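Local coordinates for protein type II secretion ATPase XpsE (Xanthomonas campestris, PDB 2D28) that belongs to the type II secretion ATPases, the cytoplasmic motor proteins of a bacterial export system, represented here by its N-terminal domain, at residues A[82-96]-A[117-129]. The protein carries 1 engineered substitution. Sequence-based numbering, arbitrary orientation.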
ATOM      1  N   GLU A  82     -13.495 -17.801   2.424  1.00 43.34           N
ATOM      2  CA  GLU A  82     -14.080 -16.722   3.214  1.00 43.49           C
ATOM      3  C   GLU A  82     -13.637 -15.292   2.846  1.00 41.80           C
ATOM      4  O   GLU A  82     -13.863 -14.788   1.676  1.00 42.59           O
ATOM      5  CB  GLU A  82     -13.697 -16.995   4.675  1.00 44.15           C
ATOM      6  CG  GLU A  82     -12.204 -16.866   4.972  1.00 47.06           C
ATOM      7  CD  GLU A  82     -11.611 -18.042   5.737  1.00 52.86           C
ATOM      8  OE1 GLU A  82     -10.345 -18.155   5.761  1.00 55.77           O
ATOM      9  OE2 GLU A  82     -12.403 -18.828   6.341  1.00 53.54           O
ATOM     10  N   VAL A  83     -13.313 -14.603   3.950  1.00 38.27           N
ATOM     11  CA  VAL A  83     -12.021 -13.945   4.343  1.00 35.58           C
ATOM     12  C   VAL A  83     -12.328 -13.391   5.746  1.00 32.72           C
ATOM     13  O   VAL A  83     -13.239 -12.610   5.895  1.00 30.88           O
ATOM     14  CB  VAL A  83     -11.485 -12.830   3.448  1.00 35.89           C
ATOM     15  CG1 VAL A  83     -10.437 -12.001   4.205  1.00 34.71           C
ATOM     16  CG2 VAL A  83     -10.844 -13.426   2.242  1.00 36.80           C
ATOM     17  N   GLN A  84     -11.616 -13.849   6.769  1.00 31.68           N
ATOM     18  CA  GLN A  84     -11.894 -13.490   8.164  1.00 30.41           C
ATOM     19  C   GLN A  84     -10.956 -12.453   8.673  1.00 27.41           C
ATOM     20  O   GLN A  84      -9.802 -12.390   8.273  1.00 25.30           O
ATOM     21  CB  GLN A  84     -11.613 -14.666   9.150  1.00 32.57           C
ATOM     22  CG  GLN A  84     -12.107 -15.997   8.760  1.00 35.66           C
ATOM     23  CD  GLN A  84     -13.630 -16.079   8.629  1.00 43.19           C
ATOM     24  OE1 GLN A  84     -14.280 -15.118   8.182  1.00 48.29           O
ATOM     25  NE2 GLN A  84     -14.197 -17.254   8.968  1.00 43.96           N
ATOM     26  N   GLY A  85     -11.436 -11.728   9.662  1.00 23.75           N
ATOM     27  CA  GLY A  85     -10.583 -11.001  10.554  1.00 22.36           C
ATOM     28  C   GLY A  85     -10.310  -9.616  10.103  1.00 20.43           C
ATOM     29  O   GLY A  85      -9.677  -8.913  10.843  1.00 22.05           O
ATOM     30  N   LEU A  86     -10.823  -9.199   8.938  1.00 19.42           N
ATOM     31  CA  LEU A  86     -10.626  -7.846   8.418  1.00 18.88           C
ATOM     32  C   LEU A  86     -11.948  -7.102   8.387  1.00 20.05           C
ATOM     33  O   LEU A  86     -12.837  -7.431   7.606  1.00 18.85           O
ATOM     34  CB  LEU A  86     -10.038  -7.869   6.978  1.00 18.64           C
ATOM     35  CG  LEU A  86      -8.705  -8.644   6.793  1.00 17.31           C
ATOM     36  CD1 LEU A  86      -8.134  -8.435   5.418  1.00 19.72           C
ATOM     37  CD2 LEU A  86      -7.680  -8.246   7.863  1.00 17.56           C
ATOM     38  N   SER A  87     -12.059  -6.090   9.227  1.00 20.04           N
ATOM     39  CA  SER A  87     -13.268  -5.295   9.242  1.00 20.03           C
ATOM     40  C   SER A  87     -13.169  -4.306   8.100  1.00 19.22           C
ATOM     41  O   SER A  87     -12.058  -4.001   7.591  1.00 17.64           O
ATOM     42  CB  SER A  87     -13.423  -4.517  10.547  1.00 18.81           C
ATOM     43  OG  SER A  87     -12.328  -3.693  10.766  1.00 19.22           O
ATOM     44  N   LEU A  88     -14.327  -3.788   7.701  1.00 17.54           N
ATOM     45  CA  LEU A  88     -14.340  -2.723   6.689  1.00 17.56           C
ATOM     46  C   LEU A  88     -13.497  -1.559   7.131  1.00 17.36           C
ATOM     47  O   LEU A  88     -12.709  -1.037   6.369  1.00 14.71           O
ATOM     48  CB  LEU A  88     -15.765  -2.312   6.351  1.00 18.08           C
ATOM     49  CG  LEU A  88     -15.899  -1.131   5.370  1.00 19.46           C
ATOM     50  CD1 LEU A  88     -15.284  -1.499   3.986  1.00 20.39           C
ATOM     51  CD2 LEU A  88     -17.355  -0.724   5.237  1.00 23.53           C
ATOM     52  N   ARG A  89     -13.596  -1.204   8.437  1.00 17.47           N
ATOM     53  CA  ARG A  89     -12.821  -0.125   8.995  1.00 17.02           C
ATOM     54  C   ARG A  89     -11.307  -0.346   8.834  1.00 16.02           C
ATOM     55  O   ARG A  89     -10.609   0.545   8.515  1.00 17.22           O
ATOM     56  CB  ARG A  89     -13.118   0.024  10.513  1.00 17.40           C
ATOM     57  CG  ARG A  89     -12.478   1.262  11.160  1.00 19.66           C
ATOM     58  CD  ARG A  89     -12.188   1.092  12.637  1.00 23.20           C
ATOM     59  NE  ARG A  89     -11.237  -0.009  12.796  1.00 24.15           N
ATOM     60  CZ  ARG A  89      -9.930   0.101  12.735  1.00 28.98           C
ATOM     61  NH1 ARG A  89      -9.367   1.292  12.580  1.00 30.83           N
ATOM     62  NH2 ARG A  89      -9.157  -1.004  12.838  1.00 30.99           N
ATOM     63  N   PHE A  90     -10.830  -1.525   9.177  1.00 15.81           N
ATOM     64  CA  PHE A  90      -9.426  -1.902   9.036  1.00 14.36           C
ATOM     65  C   PHE A  90      -8.967  -1.665   7.580  1.00 13.49           C
ATOM     66  O   PHE A  90      -7.940  -1.073   7.333  1.00 13.13           O
ATOM     67  CB  PHE A  90      -9.254  -3.401   9.401  1.00 13.17           C
ATOM     68  CG  PHE A  90      -7.862  -3.871   9.339  1.00 14.72           C
ATOM     69  CD1 PHE A  90      -7.078  -3.988  10.511  1.00 20.03           C
ATOM     70  CD2 PHE A  90      -7.286  -4.235   8.123  1.00 17.54           C
ATOM     71  CE1 PHE A  90      -5.757  -4.417  10.454  1.00 18.13           C
ATOM     72  CE2 PHE A  90      -5.923  -4.655   8.054  1.00 18.03           C
ATOM     73  CZ  PHE A  90      -5.161  -4.724   9.224  1.00 18.87           C
ATOM     74  N   LEU A  91      -9.712  -2.187   6.624  1.00 13.36           N
ATOM     75  CA  LEU A  91      -9.392  -1.913   5.196  1.00 13.94           C
ATOM     76  C   LEU A  91      -9.181  -0.437   4.889  1.00 14.80           C
ATOM     77  O   LEU A  91      -8.167  -0.040   4.243  1.00 14.93           O
ATOM     78  CB  LEU A  91     -10.472  -2.502   4.292  1.00 14.11           C
ATOM     79  CG  LEU A  91     -10.759  -3.989   4.446  1.00 14.65           C
ATOM     80  CD1 LEU A  91     -11.786  -4.392   3.382  1.00 14.95           C
ATOM     81  CD2 LEU A  91      -9.545  -4.867   4.427  1.00 14.98           C
ATOM     82  N   LYS A  92     -10.120   0.387   5.372  1.00 15.48           N
ATOM     83  CA  LYS A  92     -10.047   1.824   5.165  1.00 14.63           C
ATOM     84  C   LYS A  92      -8.893   2.466   5.895  1.00 14.70           C
ATOM     85  O   LYS A  92      -8.181   3.295   5.308  1.00 14.59           O
ATOM     86  CB  LYS A  92     -11.370   2.539   5.448  1.00 14.26           C
ATOM     87  CG  LYS A  92     -12.498   2.110   4.636  1.00 15.10           C
ATOM     88  CD  LYS A  92     -13.837   2.860   5.046  1.00 17.68           C
ATOM     89  CE  LYS A  92     -14.926   2.308   4.268  1.00 24.98           C
ATOM     90  NZ  LYS A  92     -15.671   3.339   3.473  1.00 29.56           N
ATOM     91  N   GLN A  93      -8.651   2.107   7.149  1.00 14.53           N
ATOM     92  CA  GLN A  93      -7.545   2.680   7.867  1.00 15.32           C
ATOM     93  C   GLN A  93      -6.204   2.337   7.241  1.00 15.77           C
ATOM     94  O   GLN A  93      -5.290   3.175   7.221  1.00 13.75           O
ATOM     95  CB  GLN A  93      -7.508   2.139   9.330  1.00 15.76           C
ATOM     96  CG  GLN A  93      -6.365   2.639  10.068  1.00 19.61           C
ATOM     97  CD  GLN A  93      -6.056   1.877  11.372  1.00 23.84           C
ATOM     98  OE1 GLN A  93      -6.886   1.117  11.869  1.00 26.96           O
ATOM     99  NE2 GLN A  93      -4.879   2.097  11.912  1.00 25.69           N
ATOM    100  N   PHE A  94      -6.042   1.089   6.811  1.00 14.67           N
ATOM    101  CA  PHE A  94      -4.704   0.665   6.311  1.00 14.87           C
ATOM    102  C   PHE A  94      -4.547   0.832   4.783  1.00 15.77           C
ATOM    103  O   PHE A  94      -3.394   0.639   4.224  1.00 15.26           O
ATOM    104  CB  PHE A  94      -4.440  -0.762   6.786  1.00 14.96           C
ATOM    105  CG  PHE A  94      -4.103  -0.827   8.269  1.00 16.38           C
ATOM    106  CD1 PHE A  94      -2.812  -0.451   8.737  1.00 15.74           C
ATOM    107  CD2 PHE A  94      -5.072  -1.138   9.177  1.00 15.95           C
ATOM    108  CE1 PHE A  94      -2.541  -0.482  10.109  1.00 14.95           C
ATOM    109  CE2 PHE A  94      -4.797  -1.109  10.573  1.00 21.10           C
ATOM    110  CZ  PHE A  94      -3.522  -0.800  11.013  1.00 19.54           C
ATOM    111  N   HIS A  95      -5.678   1.125   4.116  1.00 13.72           N
ATOM    112  CA  HIS A  95      -5.770   1.308   2.649  1.00 13.97           C
ATOM    113  C   HIS A  95      -5.277   0.065   1.963  1.00 13.50           C
ATOM    114  O   HIS A  95      -4.257   0.070   1.249  1.00 12.69           O
ATOM    115  CB  HIS A  95      -4.954   2.513   2.159  1.00 15.36           C
ATOM    116  CG  HIS A  95      -5.285   3.793   2.859  1.00 15.18           C
ATOM    117  ND1 HIS A  95      -6.354   4.592   2.500  1.00 18.40           N
ATOM    118  CD2 HIS A  95      -4.791   4.313   4.011  1.00 15.23           C
ATOM    119  CE1 HIS A  95      -6.437   5.609   3.362  1.00 19.02           C
ATOM    120  NE2 HIS A  95      -5.493   5.460   4.278  1.00 14.55           N
ATOM    121  N   LEU A  96      -5.930  -1.061   2.226  1.00 12.67           N
ATOM    122  CA  LEU A  96      -5.562  -2.290   1.531  1.00 11.17           C
ATOM    123  C   LEU A  96      -6.890  -3.086   1.427  1.00 10.96           C
ATOM    124  O   LEU A  96      -7.872  -2.768   2.113  1.00  9.12           O
ATOM    125  CB  LEU A  96      -4.554  -3.058   2.345  1.00 12.04           C
ATOM    126  CG  LEU A  96      -4.739  -3.243   3.838  1.00 11.17           C
ATOM    127  CD1 LEU A  96      -5.684  -4.385   4.137  1.00 13.76           C
ATOM    128  CD2 LEU A  96      -3.406  -3.577   4.524  1.00 14.15           C
ATOM    129  N   TYR A 117       3.993  -3.912   9.882  1.00 12.37           N
ATOM    130  CA  TYR A 117       2.960  -4.018  10.944  1.00 13.01           C
ATOM    131  C   TYR A 117       1.596  -4.368  10.355  1.00 11.60           C
ATOM    132  O   TYR A 117       0.928  -5.316  10.759  1.00 11.41           O
ATOM    133  CB  TYR A 117       2.875  -2.676  11.732  1.00 14.36           C
ATOM    134  CG  TYR A 117       1.788  -2.686  12.774  1.00 13.37           C
ATOM    135  CD1 TYR A 117       2.003  -3.264  14.048  1.00 14.58           C
ATOM    136  CD2 TYR A 117       0.501  -2.331  12.437  1.00 14.70           C
ATOM    137  CE1 TYR A 117       0.936  -3.327  14.983  1.00 12.65           C
ATOM    138  CE2 TYR A 117      -0.529  -2.399  13.340  1.00 14.81           C
ATOM    139  CZ  TYR A 117      -0.301  -2.913  14.624  1.00 17.37           C
ATOM    140  OH  TYR A 117      -1.380  -3.006  15.490  1.00 17.18           O
ATOM    141  N   ALA A 118       1.206  -3.652   9.307  1.00 12.12           N
ATOM    142  CA  ALA A 118      -0.046  -3.898   8.666  1.00 10.86           C
ATOM    143  C   ALA A 118      -0.120  -5.260   8.007  1.00 12.18           C
ATOM    144  O   ALA A 118      -1.125  -5.949   8.109  1.00 10.76           O
ATOM    145  CB  ALA A 118      -0.331  -2.797   7.647  1.00 13.22           C
ATOM    146  N   ILE A 119       0.939  -5.616   7.286  1.00 11.23           N
ATOM    147  CA  ILE A 119       0.960  -6.878   6.619  1.00 11.13           C
ATOM    148  C   ILE A 119       0.909  -8.014   7.619  1.00 11.45           C
ATOM    149  O   ILE A 119       0.218  -8.967   7.337  1.00 12.17           O
ATOM    150  CB  ILE A 119       2.265  -7.010   5.743  1.00 11.31           C
ATOM    151  CG1 ILE A 119       2.166  -6.094   4.534  1.00  9.86           C
ATOM    152  CG2 ILE A 119       2.647  -8.491   5.369  1.00 12.87           C
ATOM    153  CD1 ILE A 119       3.476  -5.699   3.961  1.00 13.02           C
ATOM    154  N   ASP A 120       1.735  -7.949   8.682  1.00 11.09           N
ATOM    155  CA  ASP A 120       1.708  -8.993   9.709  1.00 11.64           C
ATOM    156  C   ASP A 120       0.333  -9.072  10.412  1.00 12.83           C
ATOM    157  O   ASP A 120      -0.158 -10.163  10.690  1.00 12.50           O
ATOM    158  CB  ASP A 120       2.888  -8.853  10.667  1.00 11.80           C
ATOM    159  CG  ASP A 120       4.200  -9.210  10.027  1.00 13.56           C
ATOM    160  OD1 ASP A 120       4.208  -9.665   8.832  1.00 13.41           O
ATOM    161  OD2 ASP A 120       5.272  -8.924  10.597  1.00 13.18           O
ATOM    162  N   ALA A 121      -0.335  -7.935  10.587  1.00 13.47           N
ATOM    163  CA  ALA A 121      -1.747  -7.911  11.054  1.00 12.78           C
ATOM    164  C   ALA A 121      -2.692  -8.691  10.136  1.00 13.79           C
ATOM    165  O   ALA A 121      -3.521  -9.532  10.612  1.00 15.11           O
ATOM    166  CB  ALA A 121      -2.203  -6.455  11.256  1.00 12.92           C
ATOM    167  N   VAL A 122      -2.517  -8.515   8.823  1.00 12.22           N
ATOM    168  CA  VAL A 122      -3.382  -9.172   7.868  1.00 12.95           C
ATOM    169  C   VAL A 122      -3.084 -10.661   7.864  1.00 11.66           C
ATOM    170  O   VAL A 122      -4.025 -11.522   7.871  1.00 13.04           O
ATOM    171  CB  VAL A 122      -3.239  -8.511   6.456  1.00 12.69           C
ATOM    172  CG1 VAL A 122      -3.948  -9.296   5.446  1.00 16.36           C
ATOM    173  CG2 VAL A 122      -3.781  -7.095   6.521  1.00 12.48           C
ATOM    174  N   ARG A 123      -1.807 -10.990   7.928  1.00 10.71           N
ATOM    175  CA  ARG A 123      -1.376 -12.399   7.878  1.00 12.10           C
ATOM    176  C   ARG A 123      -2.001 -13.137   9.090  1.00 12.84           C
ATOM    177  O   ARG A 123      -2.581 -14.256   8.971  1.00 13.69           O
ATOM    178  CB  ARG A 123       0.182 -12.507   7.933  1.00 12.34           C
ATOM    179  CG  ARG A 123       0.949 -12.175   6.675  1.00 10.72           C
ATOM    180  CD  ARG A 123       2.418 -12.084   6.813  1.00 10.46           C
ATOM    181  NE  ARG A 123       2.944 -13.359   7.270  1.00 11.57           N
ATOM    182  CZ  ARG A 123       3.882 -13.559   8.186  1.00 14.44           C
ATOM    183  NH1 ARG A 123       4.546 -12.590   8.767  1.00 14.22           N
ATOM    184  NH2 ARG A 123       4.146 -14.820   8.520  1.00 15.61           N
ATOM    185  N   LEU A 124      -1.918 -12.495  10.261  1.00 12.77           N
ATOM    186  CA  LEU A 124      -2.395 -13.122  11.510  1.00 13.74           C
ATOM    187  C   LEU A 124      -3.929 -13.208  11.542  1.00 14.79           C
ATOM    188  O   LEU A 124      -4.511 -14.250  11.939  1.00 14.35           O
ATOM    189  CB  LEU A 124      -1.929 -12.339  12.740  1.00 13.05           C
ATOM    190  CG  LEU A 124      -2.336 -12.956  14.117  1.00 16.65           C
ATOM    191  CD1 LEU A 124      -1.711 -14.405  14.298  1.00 22.13           C
ATOM    192  CD2 LEU A 124      -1.849 -12.089  15.283  1.00 21.81           C
ATOM    193  N   ALA A 125      -4.584 -12.137  11.109  1.00 14.78           N
ATOM    194  CA  ALA A 125      -6.051 -12.074  11.196  1.00 15.63           C
ATOM    195  C   ALA A 125      -6.707 -13.019  10.204  1.00 14.96           C
ATOM    196  O   ALA A 125      -7.758 -13.626  10.527  1.00 13.61           O
ATOM    197  CB  ALA A 125      -6.572 -10.661  11.001  1.00 16.51           C
ATOM    198  N   THR A 126      -6.125 -13.171   9.003  1.00 13.45           N
ATOM    199  CA  THR A 126      -6.788 -14.000   7.977  1.00 15.11           C
ATOM    200  C   THR A 126      -6.354 -15.429   8.098  1.00 15.20           C
ATOM    201  O   THR A 126      -7.086 -16.359   7.728  1.00 16.74           O
ATOM    202  CB  THR A 126      -6.484 -13.521   6.521  1.00 14.95           C
ATOM    203  OG1 THR A 126      -5.046 -13.474   6.325  1.00 14.76           O
ATOM    204  CG2 THR A 126      -6.984 -12.072   6.261  1.00 13.95           C
ATOM    205  N   GLY A 127      -5.160 -15.626   8.614  1.00 15.68           N
ATOM    206  CA  GLY A 127      -4.528 -16.926   8.579  1.00 17.04           C
ATOM    207  C   GLY A 127      -4.211 -17.446   7.182  1.00 17.44           C
ATOM    208  O   GLY A 127      -3.968 -18.634   7.033  1.00 18.04           O
ATOM    209  N   LEU A 128      -4.165 -16.564   6.188  1.00 15.44           N
ATOM    210  CA  LEU A 128      -3.916 -16.939   4.777  1.00 16.03           C
ATOM    211  C   LEU A 128      -2.583 -16.436   4.303  1.00 15.80           C
ATOM    212  O   LEU A 128      -2.126 -15.353   4.711  1.00 16.15           O
ATOM    213  CB  LEU A 128      -4.993 -16.379   3.832  1.00 15.36           C
ATOM    214  CG  LEU A 128      -6.368 -17.042   4.040  1.00 18.23           C
ATOM    215  CD1 LEU A 128      -7.448 -16.334   3.282  1.00 17.08           C
ATOM    216  CD2 LEU A 128      -6.403 -18.566   3.664  1.00 23.88           C
ATOM    217  N   PRO A 129      -1.930 -17.200   3.436  1.00 16.55           N
ATOM    218  CA  PRO A 129      -0.728 -16.672   2.787  1.00 15.97           C
ATOM    219  C   PRO A 129      -1.149 -15.587   1.785  1.00 15.19           C
ATOM    220  O   PRO A 129      -2.204 -15.688   1.180  1.00 16.97           O
ATOM    221  CB  PRO A 129      -0.059 -17.882   2.171  1.00 17.55           C
ATOM    222  CG  PRO A 129      -1.032 -19.008   2.172  1.00 15.40           C
ATOM    223  CD  PRO A 129      -2.203 -18.611   3.094  1.00 17.36           C
TER
HETATM  224  O   HOH W   1      -9.562 -15.679   6.405  1.00 21.47           O
HETATM  225  O   HOH W   2      -7.748 -19.062   7.416  1.00 42.01           O
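Phe90 and Val122 touch where two nearly antiparallel helices, 88-94 and 117-126, bring their axes within 11.9 Å, their N-to-C directions 159° apart; at this distance the aromatic rings of 88-94 span much of the gap, two of them ending on alanine methyls. Followed outward, Phe90 illustrates the principle. Its CB already points toward helix 117-126, and CG stands anti to the backbone N (chi1 -178°), which carries the ring over to that helix, where it crosses the Val122 side chain at a slant. On the far rim, CE2 and CZ both touch Val122 CG2, CE2 at 3.6 Å, while CZ and CE1 share the Ala121 methyl, CB lying 4.0 Å from CZ at the ring edge. One face of the same ring is covered by Phe94 CD2, from the next turn of its own helix. Phe94 in turn presses CD1 on Ala118 CB (3.6 Å) and brings CZ to the edge of the Tyr117 ring.

Ahead of helix 88-94, the loop 82-87 passes the C-terminal end of helix 117-126. Leu86 lays CG against Thr126 CG2 at 3.9 Å and its CD2 against Ala125 CB. Thr126 OG1 donates to Val122 O and accepts from Leu128 N, the latter bond forming an ST turn just where the helix ends. No direct hydrogen bond joins the segments; instead a water donates to Glu82 OE1 (2.7 Å) and Thr126 O and accepts from Gln84 N, and a second water also links the two oxygens.

Within the MshEN domain, Val122 reaches Leu108 of strand 105-110 and Leu130 of strand 130-134; Leu91 rests on Pro98 of strand 96-102 and, with Leu88, touches Ile144 of helix 137-147.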